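Local coordinates for protein putative TRAP PERIPLASMIC SOLUTE BINDING PROTEIN (Haemophilus influenzae, PDB 4PBQ) that probably captures sugar-acid ligands such as L-gulonate in the periplasm for uptake by a TRAP transporter, at residues Gln113-Val118 against Lys264-Ala269; Phe146-Ser151 against Met210-Ser215; Trp177-Ala180 against Asn184-Ser187; Asp203-Pro208 against Glu219-Ile224. All coordinates share one frame; numbering follows the deposited sequence.

Contact 1 (Gln113-Val118 against Lys264-Ala269)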
loop_
_atom_site.group_PDB
_atom_site.type_symbol
_atom_site.label_atom_id
_atom_site.label_comp_id
_atom_site.label_asym_id
_atom_site.label_seq_id
_atom_site.Cartn_x
_atom_site.Cartn_y
_atom_site.Cartn_z
ATOM N N GLN A 113 -0.133 14.763 -0.451
ATOM C CA GLN A 113 0.432 15.557 0.627
ATOM C C GLN A 113 -0.393 15.415 1.915
ATOM O O GLN A 113 0.166 15.362 3.001
ATOM C CB GLN A 113 0.623 17.019 0.204
ATOM C CG GLN A 113 1.932 17.246 -0.579
ATOM C CD GLN A 113 3.202 17.011 0.270
ATOM O OE1 GLN A 113 3.261 17.383 1.447
ATOM N NE2 GLN A 113 4.218 16.388 -0.334
ATOM N N GLU A 114 -1.715 15.323 1.799
ATOM C CA GLU A 114 -2.538 15.129 2.998
ATOM C C GLU A 114 -2.343 13.729 3.607
ATOM O O GLU A 114 -2.310 13.581 4.835
ATOM C CB GLU A 114 -4.025 15.373 2.694
ATOM C CG GLU A 114 -4.949 15.138 3.898
ATOM C CD GLU A 114 -6.333 15.681 3.657
ATOM O OE1 GLU A 114 -6.520 16.912 3.846
ATOM O OE2 GLU A 114 -7.228 14.897 3.258
ATOM N N ALA A 115 -2.214 12.706 2.756
ATOM C CA ALA A 115 -1.938 11.366 3.239
ATOM C C ALA A 115 -0.634 11.372 4.035
ATOM O O ALA A 115 -0.555 10.774 5.114
ATOM C CB ALA A 115 -1.866 10.364 2.083
ATOM N N LYS A 116 0.373 12.075 3.521
ATOM C CA LYS A 116 1.683 12.080 4.148
ATOM C C LYS A 116 1.565 12.792 5.501
ATOM O O LYS A 116 2.106 12.350 6.501
ATOM C CB LYS A 116 2.700 12.790 3.244
ATOM C CG LYS A 116 4.117 12.872 3.802
ATOM C CD LYS A 116 5.034 13.565 2.789
ATOM C CE LYS A 116 6.478 13.627 3.262
ATOM N NZ LYS A 116 6.679 14.651 4.318
ATOM N N LYS A 117 0.839 13.906 5.513
ATOM C CA LYS A 117 0.683 14.704 6.718
ATOM C C LYS A 117 0.028 13.903 7.827
ATOM O O LYS A 117 0.493 13.926 8.976
ATOM C CB LYS A 117 -0.125 15.965 6.414
ATOM C CG LYS A 117 -0.230 16.946 7.553
ATOM C CD LYS A 117 -1.110 18.137 7.156
ATOM C CE LYS A 117 -1.110 19.209 8.246
ATOM N NZ LYS A 117 -1.947 20.351 7.816
ATOM N N VAL A 118 -1.046 13.194 7.498
ATOM C CA VAL A 118 -1.719 12.390 8.504
ATOM C C VAL A 118 -0.838 11.213 8.959
ATOM O O VAL A 118 -0.820 10.869 10.134
ATOM C CB VAL A 118 -3.052 11.842 7.996
ATOM C CG1 VAL A 118 -3.600 10.833 8.971
ATOM C CG2 VAL A 118 -4.042 12.987 7.780
ATOM N N LYS A 264 12.741 10.754 1.513
ATOM C CA LYS A 264 13.183 10.608 0.131
ATOM C C LYS A 264 12.196 9.786 -0.694
ATOM O O LYS A 264 12.008 10.055 -1.904
ATOM C CB LYS A 264 14.578 9.963 0.076
ATOM C CG LYS A 264 15.655 10.859 0.682
ATOM C CD LYS A 264 15.907 12.090 -0.178
ATOM C CE LYS A 264 17.194 12.773 0.222
ATOM N NZ LYS A 264 17.055 14.246 0.262
ATOM N N GLU A 265 11.573 8.791 -0.063
ATOM C CA GLU A 265 10.638 7.932 -0.770
ATOM C C GLU A 265 9.343 8.675 -1.135
ATOM O O GLU A 265 8.846 8.518 -2.233
ATOM C CB GLU A 265 10.289 6.667 0.007
ATOM C CG GLU A 265 9.610 5.581 -0.870
ATOM C CD GLU A 265 8.094 5.689 -0.955
ATOM O OE1 GLU A 265 7.521 6.414 -0.124
ATOM O OE2 GLU A 265 7.486 5.035 -1.849
ATOM N N TRP A 266 8.812 9.465 -0.212
ATOM C CA TRP A 266 7.638 10.297 -0.527
ATOM C C TRP A 266 7.943 11.214 -1.703
ATOM O O TRP A 266 7.188 11.268 -2.649
ATOM C CB TRP A 266 7.167 11.111 0.678
ATOM C CG TRP A 266 6.271 10.317 1.576
ATOM C CD1 TRP A 266 6.647 9.592 2.676
ATOM C CD2 TRP A 266 4.837 10.127 1.442
ATOM N NE1 TRP A 266 5.546 8.952 3.227
ATOM C CE2 TRP A 266 4.428 9.287 2.506
ATOM C CE3 TRP A 266 3.864 10.603 0.540
ATOM C CZ2 TRP A 266 3.100 8.888 2.676
ATOM C CZ3 TRP A 266 2.548 10.211 0.718
ATOM C CH2 TRP A 266 2.181 9.371 1.788
ATOM N N GLU A 267 9.062 11.930 -1.625
ATOM C CA GLU A 267 9.477 12.829 -2.692
ATOM C C GLU A 267 9.609 12.110 -4.035
ATOM O O GLU A 267 9.079 12.572 -5.064
ATOM C CB GLU A 267 10.806 13.493 -2.295
ATOM C CG GLU A 267 11.395 14.431 -3.328
ATOM C CD GLU A 267 12.639 15.152 -2.824
ATOM O OE1 GLU A 267 13.623 14.482 -2.443
ATOM O OE2 GLU A 267 12.619 16.397 -2.804
ATOM N N LEU A 268 10.327 10.992 -4.042
ATOM C CA LEU A 268 10.547 10.238 -5.261
ATOM C C LEU A 268 9.247 9.617 -5.794
ATOM O O LEU A 268 9.004 9.576 -7.007
ATOM C CB LEU A 268 11.596 9.146 -5.007
ATOM C CG LEU A 268 11.974 8.361 -6.263
ATOM C CD1 LEU A 268 12.532 9.275 -7.344
ATOM C CD2 LEU A 268 12.998 7.267 -5.945
ATOM N N ALA A 269 8.409 9.154 -4.885
ATOM C CA ALA A 269 7.163 8.532 -5.280
ATOM C C ALA A 269 6.218 9.550 -5.924
ATOM O O ALA A 269 5.604 9.262 -6.945
ATOM C CB ALA A 269 6.502 7.840 -4.067
#
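Lys116 lies with its aliphatic chain across one face of the Trp266 indole. The contact joins two helices of a TRAP solute-binding protein, 112-119 and the long helix 248-281. Their nearest CA atoms, those of Lys116 and Trp266, are 7.8 Å apart, so the side chains fill the gap between the backbones.

The lysine can be followed along the ring. Its CB sits 3.5 Å from the centroid of the six-membered ring and only 9° off the ring normal, a CH-pi contact over the face. CG stands over the bond shared by the two rings, 3.7 Å above the plane. CD then lies over the CG-CD2 bond of the five-membered ring, 3.7 Å from Trp266 CG. CE reaches the root of the indole, 3.7 Å from Trp266 CB. The two side chains therefore run in opposite directions, each toward the other's backbone. With CG anti to the backbone N (chi1 179°) and the chain extended as far as CE, all four carbons stay on the same face. The bend comes at the last torsion and carries NZ to a salt bridge with Glu120. Any cation-pi attraction to the five-membered ring is weak, because NZ is 5.5 Å from its centroid.

The opposite face of the indole has Glu265 OE1 offset toward its rim. That oxygen is hydrogen-bonded to the backbone N of Met143. Trp266 NE1 bonds to Tyr141 O, which ties the ring to strand 136-151. At the far end of the indole, Trp266 CH2 meets Ala115 CB at 4.2 Å.

Contact 2 (Phe146-Ser151 against Met210-Ser215). With 2UF (L-gulonate), chain D.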
loop_
_atom_site.group_PDB
_atom_site.type_symbol
_atom_site.label_atom_id
_atom_site.label_comp_id
_atom_site.label_asym_id
_atom_site.label_seq_id
_atom_site.Cartn_x
_atom_site.Cartn_y
_atom_site.Cartn_z
ATOM N N PHE A 146 -2.477 6.441 -4.267
ATOM C CA PHE A 146 -3.897 6.229 -4.523
ATOM C C PHE A 146 -4.114 5.140 -5.530
ATOM O O PHE A 146 -3.410 5.038 -6.530
ATOM C CB PHE A 146 -4.544 7.507 -4.994
ATOM C CG PHE A 146 -4.741 8.515 -3.898
ATOM C CD1 PHE A 146 -5.848 8.455 -3.067
ATOM C CD2 PHE A 146 -3.810 9.512 -3.700
ATOM C CE1 PHE A 146 -6.028 9.382 -2.061
ATOM C CE2 PHE A 146 -3.967 10.455 -2.691
ATOM C CZ PHE A 146 -5.070 10.401 -1.867
ATOM N N ARG A 147 -5.165 4.361 -5.303
ATOM C CA ARG A 147 -5.466 3.260 -6.188
ATOM C C ARG A 147 -6.426 3.667 -7.316
ATOM O O ARG A 147 -7.379 4.418 -7.103
ATOM C CB ARG A 147 -6.053 2.095 -5.375
ATOM C CG ARG A 147 -5.107 1.618 -4.277
ATOM C CD ARG A 147 -5.699 0.586 -3.415
ATOM N NE ARG A 147 -5.708 -0.769 -3.965
ATOM C CZ ARG A 147 -4.737 -1.656 -3.803
ATOM N NH1 ARG A 147 -3.655 -1.342 -3.096
ATOM N NH2 ARG A 147 -4.861 -2.858 -4.311
ATOM N N VAL A 148 -6.135 3.164 -8.507
ATOM C CA VAL A 148 -6.961 3.389 -9.695
ATOM C C VAL A 148 -7.418 2.030 -10.238
ATOM O O VAL A 148 -6.843 0.990 -9.907
ATOM C CB VAL A 148 -6.246 4.240 -10.770
ATOM C CG1 VAL A 148 -5.846 5.568 -10.188
ATOM C CG2 VAL A 148 -5.030 3.522 -11.349
ATOM N N ILE A 149 -8.481 2.034 -11.030
ATOM C CA ILE A 149 -9.011 0.794 -11.600
ATOM C C ILE A 149 -8.512 0.566 -13.018
ATOM O O ILE A 149 -8.660 1.420 -13.884
ATOM C CB ILE A 149 -10.555 0.837 -11.630
ATOM C CG1 ILE A 149 -11.099 0.991 -10.205
ATOM C CG2 ILE A 149 -11.104 -0.427 -12.286
ATOM C CD1 ILE A 149 -12.602 1.296 -10.151
ATOM N N SER A 150 -7.872 -0.571 -13.251
ATOM C CA SER A 150 -7.525 -0.968 -14.593
ATOM C C SER A 150 -8.566 -1.982 -15.078
ATOM O O SER A 150 -9.104 -2.746 -14.289
ATOM C CB SER A 150 -6.118 -1.540 -14.669
ATOM O OG SER A 150 -5.978 -2.766 -13.997
ATOM N N SER A 151 -8.837 -1.996 -16.371
ATOM C CA SER A 151 -9.993 -2.715 -16.858
ATOM C C SER A 151 -9.949 -2.950 -18.355
ATOM O O SER A 151 -9.541 -2.073 -19.115
ATOM C CB SER A 151 -11.251 -1.904 -16.520
ATOM O OG SER A 151 -12.387 -2.578 -16.993
HETATM N N MSE A 210 1.840 3.440 -10.249
HETATM C CA MSE A 210 3.189 2.921 -10.420
HETATM C C MSE A 210 3.206 1.413 -10.473
HETATM O O MSE A 210 3.930 0.846 -11.294
HETATM C CB MSE A 210 4.167 3.438 -9.361
HETATM C CG MSE A 210 4.347 4.940 -9.435
HETATM SE SE MSE A 210 5.746 5.598 -8.250
HETATM C CE MSE A 210 4.801 5.472 -6.571
ATOM N N LEU A 211 2.390 0.748 -9.655
ATOM C CA LEU A 211 2.272 -0.696 -9.753
ATOM C C LEU A 211 1.771 -1.146 -11.137
ATOM O O LEU A 211 2.288 -2.093 -11.731
ATOM C CB LEU A 211 1.347 -1.208 -8.636
ATOM C CG LEU A 211 1.136 -2.706 -8.408
ATOM C CD1 LEU A 211 0.317 -3.417 -9.493
ATOM C CD2 LEU A 211 2.445 -3.370 -8.205
ATOM N N ILE A 212 0.748 -0.475 -11.654
ATOM C CA ILE A 212 0.205 -0.800 -12.962
ATOM C C ILE A 212 1.268 -0.731 -14.063
ATOM O O ILE A 212 1.302 -1.578 -14.951
ATOM C CB ILE A 212 -1.001 0.102 -13.251
ATOM C CG1 ILE A 212 -2.121 -0.302 -12.302
ATOM C CG2 ILE A 212 -1.459 -0.027 -14.704
ATOM C CD1 ILE A 212 -3.319 0.643 -12.322
ATOM N N LYS A 213 2.188 0.231 -13.980
ATOM C CA LYS A 213 3.262 0.286 -14.965
ATOM C C LYS A 213 4.312 -0.779 -14.665
ATOM O O LYS A 213 4.714 -1.526 -15.562
ATOM C CB LYS A 213 3.957 1.642 -14.987
ATOM C CG LYS A 213 4.987 1.739 -16.123
ATOM C CD LYS A 213 5.916 2.927 -16.010
ATOM C CE LYS A 213 7.013 2.787 -17.040
ATOM N NZ LYS A 213 8.064 3.865 -16.986
ATOM N N ASP A 214 4.800 -0.782 -13.418
ATOM C CA ASP A 214 5.994 -1.567 -13.055
ATOM C C ASP A 214 5.712 -3.047 -13.303
ATOM O O ASP A 214 6.600 -3.802 -13.684
ATOM C CB ASP A 214 6.298 -1.422 -11.569
ATOM C CG ASP A 214 6.831 -0.032 -11.161
ATOM O OD1 ASP A 214 7.167 0.819 -12.014
ATOM O OD2 ASP A 214 6.925 0.177 -9.918
ATOM N N SER A 215 4.482 -3.460 -13.016
ATOM C CA SER A 215 4.080 -4.863 -13.139
ATOM C C SER A 215 3.866 -5.319 -14.579
ATOM O O SER A 215 3.801 -6.530 -14.842
ATOM C CB SER A 215 2.769 -5.095 -12.398
ATOM O OG SER A 215 1.733 -4.373 -13.055
HETATM O O6A 2UF D . -1.824 -6.900 -3.779
HETATM C C6 2UF D . -2.229 -5.729 -3.796
HETATM O O6B 2UF D . -3.052 -5.261 -4.598
HETATM C C5 2UF D . -1.611 -4.768 -2.759
HETATM O O5 2UF D . -1.636 -3.461 -3.291
HETATM C C4 2UF D . -2.402 -4.806 -1.432
HETATM O O4 2UF D . -2.273 -6.103 -0.827
HETATM C C3 2UF D . -1.885 -3.703 -0.484
HETATM O O3 2UF D . -0.423 -3.721 -0.339
HETATM C C2 2UF D . -2.514 -3.825 0.915
HETATM O O2 2UF D . -2.236 -2.590 1.545
HETATM C C1 2UF D . -4.065 -3.976 0.845
HETATM O O1 2UF D . -4.565 -3.915 2.190
#
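Ile212 and Val148 meet at an oblique angle, methyl against methyl. Ile212 CD1 lies 3.5 Å from Val148 CG2, tighter than usual for two carbons. The isoleucine chain is extended beyond CG1 (chi2 171°), which carries CD1 from the helix onto the strand. Ser150 is two residues along, on the same side of the strand, and its CB is 4.3 Å from the same CD1.

This is a helix packed on a sheet: the short helix 209-214 covers strand 136-151 of the large mixed sheet. Gln205 and Ile224, on the two flanking strands, also touch Ile212. Ile212 is therefore enclosed by three strands of the sheet.

Arg147, just before Val148 on the same strand, turns its guanidinium to L-gulonate. The ligand lies at the edge of that flat group. Arg147 NH1 donates to ligand O5 at 2.9 Å and 163°, while NH2 donates to carboxylate oxygen O6B at 3.0 Å. A second bond from NH2 to O5 is weak. Glu206 holds Arg147 NE in a salt bridge, which, with Ser232 OG at NH1, helps to fix the rotation of the group. On the helix side, Ser215 OG donates to Leu211 O at 2.7 Å. The backbone N of Ser215 reaches that oxygen from the opposite face.

Contact 3 (Trp177-Ala180 against Asn184-Ser187)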
loop_
_atom_site.group_PDB
_atom_site.type_symbol
_atom_site.label_atom_id
_atom_site.label_comp_id
_atom_site.label_asym_id
_atom_site.label_seq_id
_atom_site.Cartn_x
_atom_site.Cartn_y
_atom_site.Cartn_z
ATOM N N TRP A 177 -15.639 -2.982 -0.328
ATOM C CA TRP A 177 -15.606 -1.795 -1.173
ATOM C C TRP A 177 -16.176 -2.122 -2.558
ATOM O O TRP A 177 -17.045 -1.417 -3.085
ATOM C CB TRP A 177 -14.168 -1.240 -1.278
ATOM C CG TRP A 177 -14.030 -0.285 -2.421
ATOM C CD1 TRP A 177 -14.366 1.036 -2.427
ATOM C CD2 TRP A 177 -13.561 -0.587 -3.743
ATOM N NE1 TRP A 177 -14.156 1.578 -3.667
ATOM C CE2 TRP A 177 -13.654 0.601 -4.496
ATOM C CE3 TRP A 177 -13.093 -1.753 -4.365
ATOM C CZ2 TRP A 177 -13.297 0.663 -5.842
ATOM C CZ3 TRP A 177 -12.723 -1.688 -5.711
ATOM C CH2 TRP A 177 -12.818 -0.485 -6.425
ATOM N N ALA A 178 -15.714 -3.223 -3.142
ATOM C CA ALA A 178 -16.142 -3.581 -4.479
ATOM C C ALA A 178 -17.640 -3.854 -4.504
ATOM O O ALA A 178 -18.329 -3.395 -5.394
ATOM C CB ALA A 178 -15.373 -4.768 -5.002
ATOM N N LYS A 179 -18.138 -4.554 -3.503
ATOM C CA LYS A 179 -19.577 -4.831 -3.456
ATOM C C LYS A 179 -20.401 -3.556 -3.282
ATOM O O LYS A 179 -21.526 -3.444 -3.788
ATOM C CB LYS A 179 -19.885 -5.852 -2.355
ATOM C CG LYS A 179 -19.240 -7.236 -2.646
ATOM C CD LYS A 179 -19.475 -8.239 -1.551
ATOM C CE LYS A 179 -20.914 -8.732 -1.610
ATOM N NZ LYS A 179 -21.050 -10.037 -0.951
ATOM N N ALA A 180 -19.868 -2.582 -2.558
ATOM C CA ALA A 180 -20.563 -1.301 -2.403
ATOM C C ALA A 180 -20.649 -0.533 -3.729
ATOM O O ALA A 180 -21.535 0.316 -3.908
ATOM C CB ALA A 180 -19.875 -0.436 -1.327
ATOM N N ASN A 184 -18.391 -7.130 -8.883
ATOM C CA ASN A 184 -18.187 -8.515 -8.420
ATOM C C ASN A 184 -16.698 -8.756 -8.126
ATOM O O ASN A 184 -15.926 -8.914 -9.052
ATOM C CB ASN A 184 -18.636 -9.524 -9.483
ATOM C CG ASN A 184 -20.102 -9.344 -9.887
ATOM O OD1 ASN A 184 -20.948 -9.030 -9.052
ATOM N ND2 ASN A 184 -20.401 -9.544 -11.167
ATOM N N PRO A 185 -16.305 -8.769 -6.852
ATOM C CA PRO A 185 -14.891 -8.950 -6.502
ATOM C C PRO A 185 -14.492 -10.406 -6.483
ATOM O O PRO A 185 -15.305 -11.275 -6.214
ATOM C CB PRO A 185 -14.828 -8.388 -5.090
ATOM C CG PRO A 185 -16.174 -8.781 -4.512
ATOM C CD PRO A 185 -17.137 -8.589 -5.641
ATOM N N GLN A 186 -13.219 -10.666 -6.731
ATOM C CA GLN A 186 -12.627 -11.957 -6.443
ATOM C C GLN A 186 -11.276 -11.698 -5.803
ATOM O O GLN A 186 -10.350 -11.196 -6.437
ATOM C CB GLN A 186 -12.446 -12.853 -7.681
ATOM C CG GLN A 186 -11.850 -14.235 -7.222
ATOM C CD GLN A 186 -11.973 -15.393 -8.232
ATOM O OE1 GLN A 186 -12.727 -15.328 -9.205
ATOM N NE2 GLN A 186 -11.214 -16.457 -7.990
ATOM N N SER A 187 -11.171 -12.002 -4.529
ATOM C CA SER A 187 -9.932 -11.765 -3.782
ATOM C C SER A 187 -8.897 -12.807 -4.175
ATOM O O SER A 187 -9.185 -13.979 -4.184
ATOM C CB SER A 187 -10.210 -11.830 -2.268
ATOM O OG SER A 187 -9.027 -11.705 -1.497
#
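Helix 172-180 ends beside the start of strand 184-187, with the CA atoms of Ala178 and Pro185 5.9 Å apart and those of Lys179 and Asn184 6.3 Å apart. The two segments belong to a beta-alpha-beta unit, in which helix 172-180 links the parallel strands 165-168 and 184-187. Only three residues separate the segments, so the chain turns back sharply and lays the strand against the helix it has just left.

Pro185 carries the contact. Its ring points at the helix and touches two consecutive residues there. Ala178 CB, also directed at the partner segment, meets Pro185 CB at 3.7 Å. The same methyl lies 4.1 Å from Pro185 CG.

Lys179 approaches from the other part of the ring, across it at about a right angle. Its CG is anti to the carbonyl carbon (chi1 -64°), which places that methylene beside the proline while the rest of the chain leads on to the exposed surface. The contact is apolar throughout, and Lys179 lies on its exposed side.

The neighbouring residues of the strand, Asn184 and Gln186, make backbone hydrogen bonds to Leu166 of strand 165-168. Val168 and Val175 also touch Pro185, so its ring packs in the seam between helix and sheet. Lys179 CG is 3.9 Å from both Pro185 CD and Pro185 CG.

Contact 4 (Asp203-Pro208 against Glu219-Ile224). With 2UF (L-gulonate), chain D.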
loop_
_atom_site.group_PDB
_atom_site.type_symbol
_atom_site.label_atom_id
_atom_site.label_comp_id
_atom_site.label_asym_id
_atom_site.label_seq_id
_atom_site.Cartn_x
_atom_site.Cartn_y
_atom_site.Cartn_z
ATOM N N ASP A 203 -12.061 -9.025 -15.190
ATOM C CA ASP A 203 -11.981 -7.987 -16.214
ATOM C C ASP A 203 -10.902 -6.948 -15.912
ATOM O O ASP A 203 -10.466 -6.212 -16.808
ATOM C CB ASP A 203 -13.297 -7.253 -16.300
ATOM C CG ASP A 203 -14.440 -8.161 -16.690
ATOM O OD1 ASP A 203 -14.302 -8.862 -17.712
ATOM O OD2 ASP A 203 -15.454 -8.177 -15.951
ATOM N N GLY A 204 -10.498 -6.874 -14.646
ATOM C CA GLY A 204 -9.521 -5.898 -14.227
ATOM C C GLY A 204 -9.140 -6.043 -12.767
ATOM O O GLY A 204 -9.413 -7.060 -12.094
ATOM N N GLN A 205 -8.450 -5.025 -12.275
ATOM C CA GLN A 205 -7.936 -5.011 -10.917
ATOM C C GLN A 205 -7.811 -3.549 -10.489
ATOM O O GLN A 205 -8.206 -2.653 -11.239
ATOM C CB GLN A 205 -6.577 -5.763 -10.809
ATOM C CG GLN A 205 -5.430 -5.173 -11.620
ATOM C CD GLN A 205 -4.675 -4.069 -10.898
ATOM O OE1 GLN A 205 -4.141 -4.279 -9.813
ATOM N NE2 GLN A 205 -4.684 -2.869 -11.473
ATOM N N GLU A 206 -7.279 -3.297 -9.297
ATOM C CA GLU A 206 -7.076 -1.918 -8.844
ATOM C C GLU A 206 -5.806 -1.818 -8.004
ATOM O O GLU A 206 -5.509 -2.699 -7.210
ATOM C CB GLU A 206 -8.321 -1.362 -8.139
ATOM C CG GLU A 206 -8.941 -2.246 -7.077
ATOM C CD GLU A 206 -8.179 -2.213 -5.767
ATOM O OE1 GLU A 206 -8.086 -1.115 -5.162
ATOM O OE2 GLU A 206 -7.665 -3.287 -5.352
ATOM N N ASN A 207 -5.062 -0.739 -8.205
ATOM C CA ASN A 207 -3.747 -0.568 -7.599
ATOM C C ASN A 207 -3.255 0.812 -8.000
ATOM O O ASN A 207 -3.842 1.450 -8.878
ATOM C CB ASN A 207 -2.775 -1.680 -8.071
ATOM C CG ASN A 207 -2.486 -2.729 -6.979
ATOM O OD1 ASN A 207 -2.041 -2.405 -5.880
ATOM N ND2 ASN A 207 -2.740 -3.982 -7.295
ATOM N N PRO A 208 -2.191 1.291 -7.358
ATOM C CA PRO A 208 -1.659 2.598 -7.747
ATOM C C PRO A 208 -1.090 2.590 -9.159
ATOM O O PRO A 208 -0.694 1.528 -9.668
ATOM C CB PRO A 208 -0.572 2.871 -6.687
ATOM C CG PRO A 208 -0.950 1.991 -5.522
ATOM C CD PRO A 208 -1.549 0.762 -6.151
ATOM N N GLU A 219 -0.105 -3.450 -20.084
ATOM C CA GLU A 219 -0.040 -4.037 -21.410
ATOM C C GLU A 219 -1.255 -4.920 -21.705
ATOM O O GLU A 219 -1.530 -5.222 -22.856
ATOM C CB GLU A 219 1.241 -4.845 -21.551
ATOM C CG GLU A 219 2.492 -3.982 -21.537
ATOM C CD GLU A 219 3.736 -4.779 -21.874
ATOM O OE1 GLU A 219 3.875 -5.909 -21.371
ATOM O OE2 GLU A 219 4.555 -4.280 -22.663
ATOM N N VAL A 220 -1.964 -5.320 -20.657
ATOM C CA VAL A 220 -3.137 -6.182 -20.800
ATOM C C VAL A 220 -4.396 -5.544 -20.217
ATOM O O VAL A 220 -5.385 -6.228 -19.954
ATOM C CB VAL A 220 -2.915 -7.576 -20.153
ATOM C CG1 VAL A 220 -1.839 -8.368 -20.919
ATOM C CG2 VAL A 220 -2.556 -7.457 -18.665
ATOM N N GLN A 221 -4.359 -4.231 -20.022
ATOM C CA GLN A 221 -5.494 -3.491 -19.477
ATOM C C GLN A 221 -5.628 -2.173 -20.215
ATOM O O GLN A 221 -4.951 -1.202 -19.877
ATOM C CB GLN A 221 -5.300 -3.241 -17.983
ATOM C CG GLN A 221 -5.210 -4.484 -17.117
ATOM C CD GLN A 221 -6.583 -4.955 -16.654
ATOM O OE1 GLN A 221 -6.975 -4.722 -15.512
ATOM N NE2 GLN A 221 -7.317 -5.586 -17.550
ATOM N N LYS A 222 -6.539 -2.136 -21.179
ATOM C CA LYS A 222 -6.712 -0.966 -22.056
ATOM C C LYS A 222 -7.073 0.281 -21.258
ATOM O O LYS A 222 -6.514 1.349 -21.482
ATOM C CB LYS A 222 -7.799 -1.241 -23.086
ATOM C CG LYS A 222 -7.996 -0.118 -24.113
ATOM C CD LYS A 222 -8.961 -0.570 -25.225
ATOM C CE LYS A 222 -8.824 0.259 -26.504
ATOM N NZ LYS A 222 -9.720 1.455 -26.542
ATOM N N TYR A 223 -8.017 0.147 -20.332
ATOM C CA TYR A 223 -8.549 1.308 -19.642
ATOM C C TYR A 223 -8.024 1.444 -18.244
ATOM O O TYR A 223 -7.889 0.467 -17.505
ATOM C CB TYR A 223 -10.089 1.276 -19.614
ATOM C CG TYR A 223 -10.708 1.198 -20.990
ATOM C CD1 TYR A 223 -10.861 2.332 -21.762
ATOM C CD2 TYR A 223 -11.104 -0.017 -21.518
ATOM C CE1 TYR A 223 -11.418 2.269 -23.028
ATOM C CE2 TYR A 223 -11.649 -0.100 -22.785
ATOM C CZ TYR A 223 -11.807 1.050 -23.534
ATOM O OH TYR A 223 -12.353 0.972 -24.794
ATOM N N ILE A 224 -7.735 2.681 -17.886
ATOM C CA ILE A 224 -7.366 3.021 -16.522
ATOM C C ILE A 224 -8.273 4.131 -16.078
ATOM O O ILE A 224 -8.337 5.198 -16.692
ATOM C CB ILE A 224 -5.878 3.433 -16.404
ATOM C CG1 ILE A 224 -4.982 2.285 -16.856
ATOM C CG2 ILE A 224 -5.557 3.821 -14.973
ATOM C CD1 ILE A 224 -3.501 2.622 -16.905
HETATM O O6A 2UF D . -1.824 -6.900 -3.779
HETATM C C6 2UF D . -2.229 -5.729 -3.796
HETATM O O6B 2UF D . -3.052 -5.261 -4.598
HETATM C C5 2UF D . -1.611 -4.768 -2.759
HETATM O O5 2UF D . -1.636 -3.461 -3.291
HETATM C C4 2UF D . -2.402 -4.806 -1.432
HETATM O O4 2UF D . -2.273 -6.103 -0.827
HETATM C C3 2UF D . -1.885 -3.703 -0.484
HETATM O O3 2UF D . -0.423 -3.721 -0.339
HETATM C C2 2UF D . -2.514 -3.825 0.915
HETATM O O2 2UF D . -2.236 -2.590 1.545
HETATM C C1 2UF D . -4.065 -3.976 0.845
HETATM O O1 2UF D . -4.565 -3.915 2.190
#
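Gln221 NE2 donates to two backbone carbonyls, one on each segment. Across the contact it reaches Asp203 O at 3.3 Å and 170°; within its own loop it reaches Val220 O at 3.2 Å. Both oxygens lie near the plane of the glutamine amide. The bond to Asp203 O is straight at the hydrogen, yet the donor stands above the plane of that carbonyl.

The contact belongs to the large mixed sheet, in which strands 204-208 and 223-225 both pair antiparallel with strand 136-151. Gln221 bridges from the loop before the second to the start of the first. Its chain bends at chi2 (-88°), which brings the amide in against the backbone. OE1 comes within 3.1 Å of Gly204 CA, where no side chain intervenes. The same oxygen is hydrogen-bonded to Ser150 OG. The amide is buried, and both of its polar atoms have partners.

Ser150 OG also bonds to Gln205 NE2, so one hydroxyl joins the two glutamines. Gln205 OE1 in turn accepts from Asn207 ND2 at 2.9 Å, nearly along the C=O axis. This second-shell bond helps to set the Asn207 amide, which serves L-gulonate with both ends. Asn207 ND2 donates to ligand carboxylate oxygen O6B at 3.0 Å, and ligand O5 donates to Asn207 OD1 at 2.8 Å.

From the N terminus, contact 1 opens first at 113-118 and closes last at 264-269, so its loop encloses the other three. Contact 2 opens next at 146-151. Contact 3 opens and closes within contact 2, as a tight return from helix to strand. Contact 4 opens at 203-208, before contact 2 closes at 210-215, and itself closes at 219-224. Contacts 2 and 4 therefore cross, and both reach the same sheet and the ligand. Trp177 of contact 3 packs on Ile149 of contact 2 and Glu206 of contact 4. Selenomethionine Met210 of contact 2 touches Ala269 of contact 1, which joins helix 209-214 to the long helix 248-281.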